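Local coordinates for protein beta chain (PDB 6IYI) that probably carries oxygen as the haem-binding beta subunit of a four-chain fish haemoglobin, at residues T12-K17 with A116-A121. Sequence-based numbering, arbitrary orientation.
Sequences TTLWAK and ATFGTA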
loop_
_atom_site.group_PDB
_atom_site.type_symbol
_atom_site.label_atom_id
_atom_site.label_comp_id
_atom_site.label_asym_id
_atom_site.label_seq_id
_atom_site.Cartn_x
_atom_site.Cartn_y
_atom_site.Cartn_z
ATOM N N THR B 12 -23.473 12.023 -11.427
ATOM C CA THR B 12 -24.333 13.111 -10.992
ATOM C C THR B 12 -25.729 12.620 -10.643
ATOM O O THR B 12 -26.343 13.104 -9.707
ATOM C CB THR B 12 -24.387 14.272 -12.001
ATOM O OG1 THR B 12 -24.785 13.800 -13.267
ATOM C CG2 THR B 12 -23.076 14.966 -12.127
ATOM N N THR B 13 -26.198 11.633 -11.361
ATOM C CA THR B 13 -27.489 10.995 -11.120
ATOM C C THR B 13 -27.547 10.227 -9.807
ATOM O O THR B 13 -28.514 10.361 -9.054
ATOM C CB THR B 13 -27.790 10.030 -12.267
ATOM O OG1 THR B 13 -27.648 10.763 -13.485
ATOM C CG2 THR B 13 -29.175 9.440 -12.172
ATOM N N LEU B 14 -26.494 9.467 -9.513
ATOM C CA LEU B 14 -26.420 8.781 -8.213
ATOM C C LEU B 14 -26.387 9.810 -7.125
ATOM O O LEU B 14 -27.064 9.678 -6.131
ATOM C CB LEU B 14 -25.220 7.820 -8.126
ATOM C CG LEU B 14 -25.322 6.832 -6.973
ATOM C CD1 LEU B 14 -26.331 5.760 -7.344
ATOM C CD2 LEU B 14 -23.990 6.179 -6.637
ATOM N N TRP B 15 -25.604 10.836 -7.324
ATOM C CA TRP B 15 -25.416 11.903 -6.338
ATOM C C TRP B 15 -26.725 12.645 -6.011
ATOM O O TRP B 15 -26.985 13.026 -4.858
ATOM C CB TRP B 15 -24.357 12.899 -6.827
ATOM C CG TRP B 15 -24.003 13.889 -5.734
ATOM C CD1 TRP B 15 -24.303 15.233 -5.696
ATOM C CD2 TRP B 15 -23.360 13.595 -4.483
ATOM N NE1 TRP B 15 -23.859 15.765 -4.529
ATOM C CE2 TRP B 15 -23.258 14.798 -3.782
ATOM C CE3 TRP B 15 -22.815 12.432 -3.916
ATOM C CZ2 TRP B 15 -22.652 14.878 -2.539
ATOM C CZ3 TRP B 15 -22.159 12.523 -2.707
ATOM C CH2 TRP B 15 -22.111 13.719 -2.015
ATOM N N ALA B 16 -27.581 12.775 -7.011
ATOM C CA ALA B 16 -28.868 13.443 -6.829
ATOM C C ALA B 16 -29.749 12.656 -5.836
ATOM O O ALA B 16 -30.690 13.243 -5.289
ATOM C CB ALA B 16 -29.578 13.580 -8.185
ATOM N N LYS B 17 -29.469 11.367 -5.615
ATOM C CA LYS B 17 -30.207 10.568 -4.607
ATOM C C LYS B 17 -29.453 10.305 -3.318
ATOM O O LYS B 17 -29.947 9.590 -2.451
ATOM C CB LYS B 17 -30.643 9.203 -5.141
ATOM C CG LYS B 17 -31.333 9.266 -6.464
ATOM C CD LYS B 17 -31.775 7.877 -6.941
ATOM C CE LYS B 17 -33.245 7.957 -7.323
ATOM N NZ LYS B 17 -33.618 6.994 -8.403
ATOM N N ALA B 116 -24.387 -0.455 -0.197
ATOM C CA ALA B 116 -25.376 -0.857 0.817
ATOM C C ALA B 116 -26.653 -0.026 0.623
ATOM O O ALA B 116 -27.757 -0.592 0.702
ATOM C CB ALA B 116 -24.859 -0.695 2.246
ATOM N N THR B 117 -26.458 1.264 0.294
ATOM C CA THR B 117 -27.546 2.238 0.188
ATOM C C THR B 117 -28.354 2.025 -1.068
ATOM O O THR B 117 -29.590 2.060 -1.026
ATOM C CB THR B 117 -26.986 3.674 0.126
ATOM O OG1 THR B 117 -26.218 3.906 1.316
ATOM C CG2 THR B 117 -28.092 4.727 -0.020
ATOM N N PHE B 118 -27.657 1.739 -2.165
ATOM C CA PHE B 118 -28.249 1.666 -3.490
ATOM C C PHE B 118 -28.577 0.301 -3.983
ATOM O O PHE B 118 -29.359 0.176 -4.942
ATOM C CB PHE B 118 -27.382 2.473 -4.499
ATOM C CG PHE B 118 -27.504 3.944 -4.262
ATOM C CD1 PHE B 118 -28.739 4.589 -4.534
ATOM C CD2 PHE B 118 -26.508 4.683 -3.683
ATOM C CE1 PHE B 118 -28.940 5.938 -4.203
ATOM C CE2 PHE B 118 -26.665 6.040 -3.454
ATOM C CZ PHE B 118 -27.882 6.657 -3.671
ATOM N N GLY B 119 -28.032 -0.734 -3.346
ATOM C CA GLY B 119 -28.203 -2.085 -3.827
ATOM C C GLY B 119 -27.923 -2.275 -5.319
ATOM O O GLY B 119 -26.920 -1.774 -5.877
ATOM N N THR B 120 -28.858 -2.951 -5.997
ATOM C CA THR B 120 -28.647 -3.314 -7.409
ATOM C C THR B 120 -28.550 -2.114 -8.339
ATOM O O THR B 120 -28.025 -2.230 -9.411
ATOM C CB THR B 120 -29.743 -4.286 -7.914
ATOM O OG1 THR B 120 -31.007 -3.647 -7.775
ATOM C CG2 THR B 120 -29.738 -5.563 -7.120
ATOM N N ALA B 121 -29.023 -0.932 -7.922
ATOM C CA ALA B 121 -28.748 0.265 -8.691
ATOM C C ALA B 121 -27.262 0.662 -8.766
ATOM O O ALA B 121 -26.876 1.411 -9.656
ATOM C CB ALA B 121 -29.589 1.448 -8.163
#
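L14 turns its CG anti to the backbone N (chi1 -164°), which carries the side chain out toward F118, and chi2 of 76° then lays the CD1 branch over the phenyl ring; F118 sets its own CG anti to the carbonyl carbon, and the two meet between the A and G helices of the globin fold. The contact joins the C-terminal part of helix 5-15 and the turn after it to the C-terminal end of helix 101-118, well separated in sequence, at the periphery of the subunit. The main interaction is a CH-pi contact: L14 CD1 sits 3.7 Å from the centroid of the F118 ring and only 8° off its normal. CG of L14 adds to this from the same residue, 3.8 Å from F118 CE2. T117 CG2 covers the opposite face of the ring, offset toward its rim, so the phenyl group is held between a leucine and a threonine methyl. The L14 side chain also packs on W130 of helix 124-142 and on Y122, while V18 touches F118. Cutting F118 back to an alanine removes the ring, which would probably leave L14 CD1 without its aromatic face and open a gap beside K17 CB. No hydrogen bond links the segments; K17 instead borders the ring, its CB 3.8 Å from F118 CE1, and its carbonyl oxygen O comes up at the ring edge, 3.8 Å from F118 CZ.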